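Local coordinates for protein superoxide dismutase [Cu-Zn] (Bacteroidetes bacterium GWA2_30_7, PDB 7B4O) that probably converts superoxide into oxygen and hydrogen peroxide as a copper-zinc family enzyme, captured here with zinc in both metal positions of the active site, at residues Ser65-Glu73 against Glu115-His126. Sequence-based numbering, arbitrary orientation.
With ZN (zinc ion), chain E; ZN (zinc ion), chain H; ZN (zinc ion), chain F.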
ATOM      1  N   SER A  65      -5.953  11.986   3.552  1.00 12.45           N
ATOM      2  CA  SER A  65      -6.400  10.687   4.115  1.00 12.82           C
ATOM      3  C   SER A  65      -5.241   9.953   4.809  1.00 12.21           C
ATOM      4  O   SER A  65      -5.519   9.048   5.612  1.00 13.40           O
ATOM      5  CB  SER A  65      -7.020   9.855   3.038  1.00 14.64           C
ATOM      6  OG  SER A  65      -6.177   9.777   1.885  1.00 16.57           O
ATOM      7  N   ALA A  66      -3.990  10.280   4.492  1.00 11.26           N
ATOM      8  CA  ALA A  66      -2.809   9.609   5.075  1.00 12.41           C
ATOM      9  C   ALA A  66      -2.631  10.052   6.534  1.00 11.24           C
ATOM     10  O   ALA A  66      -1.831   9.418   7.262  1.00 12.34           O
ATOM     11  CB  ALA A  66      -1.577   9.869   4.253  1.00 12.16           C
ATOM     12  N   GLY A  67      -3.339  11.087   6.978  1.00 12.23           N
ATOM     13  CA  GLY A  67      -3.249  11.586   8.361  1.00 12.59           C
ATOM     14  C   GLY A  67      -1.910  12.244   8.640  1.00 12.90           C
ATOM     15  O   GLY A  67      -1.255  12.710   7.702  1.00 12.85           O
ATOM     16  N   GLY A  68      -1.540  12.332   9.916  1.00 13.90           N
ATOM     17  CA  GLY A  68      -0.319  13.017  10.360  1.00 13.63           C
ATOM     18  C   GLY A  68       0.885  12.103  10.325  1.00 11.32           C
ATOM     19  O   GLY A  68       0.793  11.001   9.747  1.00 13.10           O
ATOM     20  N   HIS A  69       1.996  12.541  10.902  1.00 12.44           N
ATOM     21  CA  HIS A  69       3.254  11.760  10.904  1.00 11.91           C
ATOM     22  C   HIS A  69       3.056  10.476  11.708  1.00 12.20           C
ATOM     23  O   HIS A  69       2.361  10.504  12.744  1.00 13.90           O
ATOM     24  CB  HIS A  69       4.435  12.599  11.391  1.00 12.98           C
ATOM     25  CG  HIS A  69       4.784  13.648  10.405  1.00 14.00           C
ATOM     26  ND1 HIS A  69       5.932  14.404  10.485  1.00 14.29           N
ATOM     27  CD2 HIS A  69       4.157  14.000   9.246  1.00 17.46           C
ATOM     28  CE1 HIS A  69       5.990  15.198   9.432  1.00 17.69           C
ATOM     29  NE2 HIS A  69       4.905  14.979   8.661  1.00 20.18           N
ATOM     30  N   PHE A  70       3.646   9.387  11.242  1.00 12.73           N
ATOM     31  CA  PHE A  70       3.647   8.130  12.014  1.00 11.88           C
ATOM     32  C   PHE A  70       4.493   8.372  13.275  1.00 13.45           C
ATOM     33  O   PHE A  70       5.723   8.614  13.188  1.00 13.88           O
ATOM     34  CB  PHE A  70       4.151   6.975  11.167  1.00 12.89           C
ATOM     35  CG  PHE A  70       4.165   5.657  11.887  1.00 13.90           C
ATOM     36  CD1 PHE A  70       3.042   5.226  12.573  1.00 14.04           C
ATOM     37  CD2 PHE A  70       5.286   4.849  11.871  1.00 14.23           C
ATOM     38  CE1 PHE A  70       3.034   3.998  13.219  1.00 15.13           C
ATOM     39  CE2 PHE A  70       5.284   3.628  12.538  1.00 15.29           C
ATOM     40  CZ  PHE A  70       4.160   3.212  13.206  1.00 15.30           C
ATOM     41  N   ASN A  71       3.828   8.342  14.429  1.00 13.34           N
ATOM     42  CA  ASN A  71       4.414   8.836  15.695  1.00 13.84           C
ATOM     43  C   ASN A  71       3.939   7.964  16.851  1.00 14.40           C
ATOM     44  O   ASN A  71       3.369   8.464  17.819  1.00 16.53           O
ATOM     45  CB  ASN A  71       4.064  10.308  15.896  1.00 14.34           C
ATOM     46  CG  ASN A  71       4.760  10.915  17.095  1.00 15.68           C
ATOM     47  OD1 ASN A  71       5.811  10.432  17.529  1.00 15.35           O
ATOM     48  ND2 ASN A  71       4.185  11.990  17.595  1.00 16.52           N
ATOM     49  N   PRO A  72       4.214   6.647  16.816  1.00 15.41           N
ATOM     50  CA  PRO A  72       3.738   5.758  17.875  1.00 16.01           C
ATOM     51  C   PRO A  72       4.386   6.059  19.236  1.00 17.91           C
ATOM     52  O   PRO A  72       3.798   5.694  20.245  1.00 21.37           O
ATOM     53  CB  PRO A  72       4.103   4.370  17.352  1.00 18.15           C
ATOM     54  CG  PRO A  72       5.299   4.613  16.468  1.00 16.91           C
ATOM     55  CD  PRO A  72       4.995   5.938  15.787  1.00 15.57           C
ATOM     56  N   GLU A  73       5.552   6.723  19.256  1.00 17.03           N
ATOM     57  CA  GLU A  73       6.249   7.069  20.531  1.00 19.23           C
ATOM     58  C   GLU A  73       5.739   8.403  21.091  1.00 18.04           C
ATOM     59  O   GLU A  73       6.146   8.744  22.191  1.00 21.53           O
ATOM     60  CB  GLU A  73       7.761   7.062  20.320  1.00 21.63           C
ATOM     61  CG  GLU A  73       8.303   5.650  20.128  1.00 27.02           C
ATOM     62  CD  GLU A  73       8.233   4.782  21.382  1.00 36.19           C
ATOM     63  OE1 GLU A  73       8.615   5.280  22.454  1.00 41.98           O
ATOM     64  OE2 GLU A  73       7.771   3.613  21.298  1.00 36.87           O
ATOM     65  N   GLU A 115       4.610  -2.576  17.382  1.00 38.63           N
ATOM     66  CA  GLU A 115       3.908  -1.264  17.504  1.00 42.07           C
ATOM     67  C   GLU A 115       4.528  -0.212  16.575  1.00 38.09           C
ATOM     68  O   GLU A 115       3.779   0.656  16.098  1.00 39.13           O
ATOM     69  CB  GLU A 115       3.957  -0.768  18.952  1.00 45.02           C
ATOM     70  CG  GLU A 115       3.154  -1.638  19.906  1.00 54.87           C
ATOM     71  CD  GLU A 115       3.204  -1.227  21.372  1.00 63.71           C
ATOM     72  OE1 GLU A 115       3.694  -0.111  21.663  1.00 68.50           O
ATOM     73  OE2 GLU A 115       2.750  -2.027  22.221  1.00 74.11           O
ATOM     74  N   HIS A 116       5.843  -0.263  16.362  1.00 32.90           N
ATOM     75  CA  HIS A 116       6.596   0.695  15.512  1.00 31.22           C
ATOM     76  C   HIS A 116       6.573   0.256  14.041  1.00 26.21           C
ATOM     77  O   HIS A 116       7.249   0.937  13.240  1.00 29.73           O
ATOM     78  CB  HIS A 116       8.051   0.838  15.984  1.00 33.53           C
ATOM     79  CG  HIS A 116       8.221   1.531  17.291  1.00 33.32           C
ATOM     80  ND1 HIS A 116       9.480   1.841  17.811  1.00 36.19           N
ATOM     81  CD2 HIS A 116       7.316   1.981  18.188  1.00 34.01           C
ATOM     82  CE1 HIS A 116       9.326   2.443  18.968  1.00 33.48           C
ATOM     83  NE2 HIS A 116       8.011   2.542  19.220  1.00 33.35           N
ATOM     84  N   SER A 117       5.905  -0.855  13.690  1.00 20.45           N
ATOM     85  CA  SER A 117       5.982  -1.416  12.315  1.00 16.73           C
ATOM     86  C   SER A 117       5.496  -0.365  11.326  1.00 14.25           C
ATOM     87  O   SER A 117       4.428   0.217  11.543  1.00 16.61           O
ATOM     88  CB  SER A 117       5.217  -2.692  12.108  1.00 17.26           C
ATOM     89  OG  SER A 117       5.322  -3.099  10.747  1.00 15.60           O
ATOM     90  N   ILE A 118       6.238  -0.186  10.239  1.00 13.26           N
ATOM     91  CA  ILE A 118       5.854   0.753   9.148  1.00 12.00           C
ATOM     92  C   ILE A 118       4.969   0.043   8.133  1.00 11.88           C
ATOM     93  O   ILE A 118       4.478   0.725   7.211  1.00 11.86           O
ATOM     94  CB  ILE A 118       7.091   1.382   8.495  1.00 13.40           C
ATOM     95  CG1 ILE A 118       7.937   0.347   7.747  1.00 13.75           C
ATOM     96  CG2 ILE A 118       7.880   2.161   9.536  1.00 13.98           C
ATOM     97  CD1 ILE A 118       8.971   0.962   6.852  1.00 15.43           C
ATOM     98  N   ILE A 119       4.755  -1.261   8.260  1.00 11.26           N
ATOM     99  CA  ILE A 119       3.928  -2.005   7.267  1.00 11.31           C
ATOM    100  C   ILE A 119       2.490  -1.492   7.349  1.00 11.25           C
ATOM    101  O   ILE A 119       1.910  -1.445   8.440  1.00 12.41           O
ATOM    102  CB  ILE A 119       4.001  -3.524   7.494  1.00 11.38           C
ATOM    103  CG1 ILE A 119       5.429  -4.062   7.398  1.00 12.29           C
ATOM    104  CG2 ILE A 119       3.061  -4.238   6.543  1.00 12.47           C
ATOM    105  CD1 ILE A 119       6.140  -3.791   6.108  1.00 13.79           C
ATOM    106  N   GLY A 120       1.927  -1.127   6.200  1.00 11.63           N
ATOM    107  CA  GLY A 120       0.543  -0.632   6.093  1.00 12.11           C
ATOM    108  C   GLY A 120       0.434   0.848   6.412  1.00 11.10           C
ATOM    109  O   GLY A 120      -0.692   1.368   6.392  1.00 10.98           O
ATOM    110  N   ARG A 121       1.548   1.520   6.678  1.00 11.41           N
ATOM    111  CA  ARG A 121       1.554   2.989   6.819  1.00 11.48           C
ATOM    112  C   ARG A 121       1.746   3.583   5.420  1.00 10.83           C
ATOM    113  O   ARG A 121       1.906   2.817   4.452  1.00 11.16           O
ATOM    114  CB  ARG A 121       2.637   3.438   7.806  1.00 11.62           C
ATOM    115  CG  ARG A 121       2.570   2.736   9.155  1.00 12.26           C
ATOM    116  CD  ARG A 121       1.303   3.032   9.913  1.00 13.15           C
ATOM    117  NE  ARG A 121       1.197   2.211  11.113  1.00 13.81           N
ATOM    118  CZ  ARG A 121       0.272   2.353  12.052  1.00 14.61           C
ATOM    119  NH1 ARG A 121      -0.626   3.316  11.968  1.00 16.51           N
ATOM    120  NH2 ARG A 121       0.263   1.525  13.084  1.00 16.22           N
ATOM    121  N   SER A 122       1.736   4.897   5.301  1.00 11.21           N
ATOM    122  CA  SER A 122       1.907   5.581   4.007  1.00 11.12           C
ATOM    123  C   SER A 122       3.256   6.287   3.939  1.00 11.30           C
ATOM    124  O   SER A 122       3.768   6.747   4.950  1.00 11.25           O
ATOM    125  CB  SER A 122       0.797   6.552   3.758  1.00 11.21           C
ATOM    126  OG  SER A 122       0.639   7.431   4.863  1.00 11.51           O
ATOM    127  N   MET A 123       3.769   6.423   2.726  1.00 11.43           N
ATOM    128  CA  MET A 123       4.806   7.417   2.398  1.00 11.26           C
ATOM    129  C   MET A 123       4.090   8.628   1.819  1.00 10.49           C
ATOM    130  O   MET A 123       3.195   8.455   0.960  1.00 12.58           O
ATOM    131  CB  MET A 123       5.831   6.872   1.401  1.00 12.35           C
ATOM    132  CG  MET A 123       6.791   5.837   1.984  1.00 14.54           C
ATOM    133  SD  MET A 123       7.790   6.517   3.328  1.00 18.27           S
ATOM    134  CE  MET A 123       8.467   7.982   2.559  1.00 18.22           C
ATOM    135  N   ILE A 124       4.465   9.806   2.287  1.00 10.99           N
ATOM    136  CA  ILE A 124       4.017  11.102   1.724  1.00 10.61           C
ATOM    137  C   ILE A 124       5.264  11.864   1.305  1.00 11.39           C
ATOM    138  O   ILE A 124       6.198  11.982   2.089  1.00 11.51           O
ATOM    139  CB  ILE A 124       3.166  11.898   2.726  1.00 11.15           C
ATOM    140  CG1 ILE A 124       1.827  11.223   3.010  1.00 11.57           C
ATOM    141  CG2 ILE A 124       2.966  13.321   2.230  1.00 11.96           C
ATOM    142  CD1 ILE A 124       0.862  11.217   1.810  1.00 12.45           C
ATOM    143  N   VAL A 125       5.252  12.366   0.070  1.00 11.49           N
ATOM    144  CA  VAL A 125       6.270  13.330  -0.404  1.00 10.78           C
ATOM    145  C   VAL A 125       5.595  14.694  -0.432  1.00 10.04           C
ATOM    146  O   VAL A 125       4.447  14.795  -0.868  1.00 11.05           O
ATOM    147  CB  VAL A 125       6.869  12.920  -1.759  1.00 11.14           C
ATOM    148  CG1 VAL A 125       7.940  13.902  -2.201  1.00 13.09           C
ATOM    149  CG2 VAL A 125       7.406  11.499  -1.706  1.00 13.13           C
ATOM    150  N   HIS A 126       6.293  15.702   0.062  1.00 10.87           N
ATOM    151  CA  HIS A 126       5.754  17.071   0.211  1.00 11.72           C
ATOM    152  C   HIS A 126       6.263  17.999  -0.890  1.00 12.32           C
ATOM    153  O   HIS A 126       7.296  17.739  -1.510  1.00 11.48           O
ATOM    154  CB  HIS A 126       6.084  17.613   1.599  1.00 11.18           C
ATOM    155  CG  HIS A 126       5.301  16.977   2.698  1.00 11.70           C
ATOM    156  ND1 HIS A 126       4.049  17.421   3.045  1.00 12.32           N
ATOM    157  CD2 HIS A 126       5.594  15.950   3.544  1.00 12.71           C
ATOM    158  CE1 HIS A 126       3.591  16.682   4.054  1.00 14.82           C
ATOM    159  NE2 HIS A 126       4.523  15.778   4.390  1.00 13.78           N
TER
HETATM  160 ZN    ZN E 201       4.593  14.726   6.026  1.00 17.14          ZN
HETATM  161 ZN    ZN H 204       3.132   1.714  20.989  0.50 37.10          ZN
HETATM  162 ZN    ZN F 202       7.431  14.320  11.912  1.00 13.24          ZN
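F70 is sandwiched between P72 and R121, and this is the tightly packed part of the contact. P72 CD stands 3.6 Å above the plane of the F70 ring, over its centre. From the opposite face R121 CG makes a CH-pi contact, 4.1 Å from the F70 centroid and only 4° off the ring normal. The R121 chain bends at chi2, carrying the guanidinium back over one side of the ring, where NE lies 3.3 Å from F70 CE1; the two planes are 27° apart, so the overlap is a tilted one. R121 NH1 is hydrogen-bonded to the backbone oxygen of E54, which fixes the outer end of that chain. A chi1 of -179° sets CG of F70 opposite the backbone N and brings the ring between R121 and P72, its edge at H116 O.

Further along, A66 CB packs against I124 CD1 at 3.7 Å, seating the loop between strands 46-53 and 89-95 on strand 122-126 of the Greek-key beta-barrel characteristic of this family. There the two segments also approach the dinuclear site: H126 NE2 binds one zinc ion at 1.9 Å, together with H51 and H53, while H69 ND1 binds the other at 2.1 Å, alongside H77, H86 and D89. H69 bridges the two metals, since its NE2 also reaches the zinc held by H126 through a long bond of 2.7 Å.

The other end, around E73 and E115, is looser and faces solvent. Here P72 CG leans on H116 CD2, and the H116 ring presents its edge to E73, whose carboxylate is turned steeply against it. H116 NE2 donates to E73 OE2 at 2.4 Å, doubtfully short for a hydrogen bond. Close by, E115 OE1 binds a separate zinc ion.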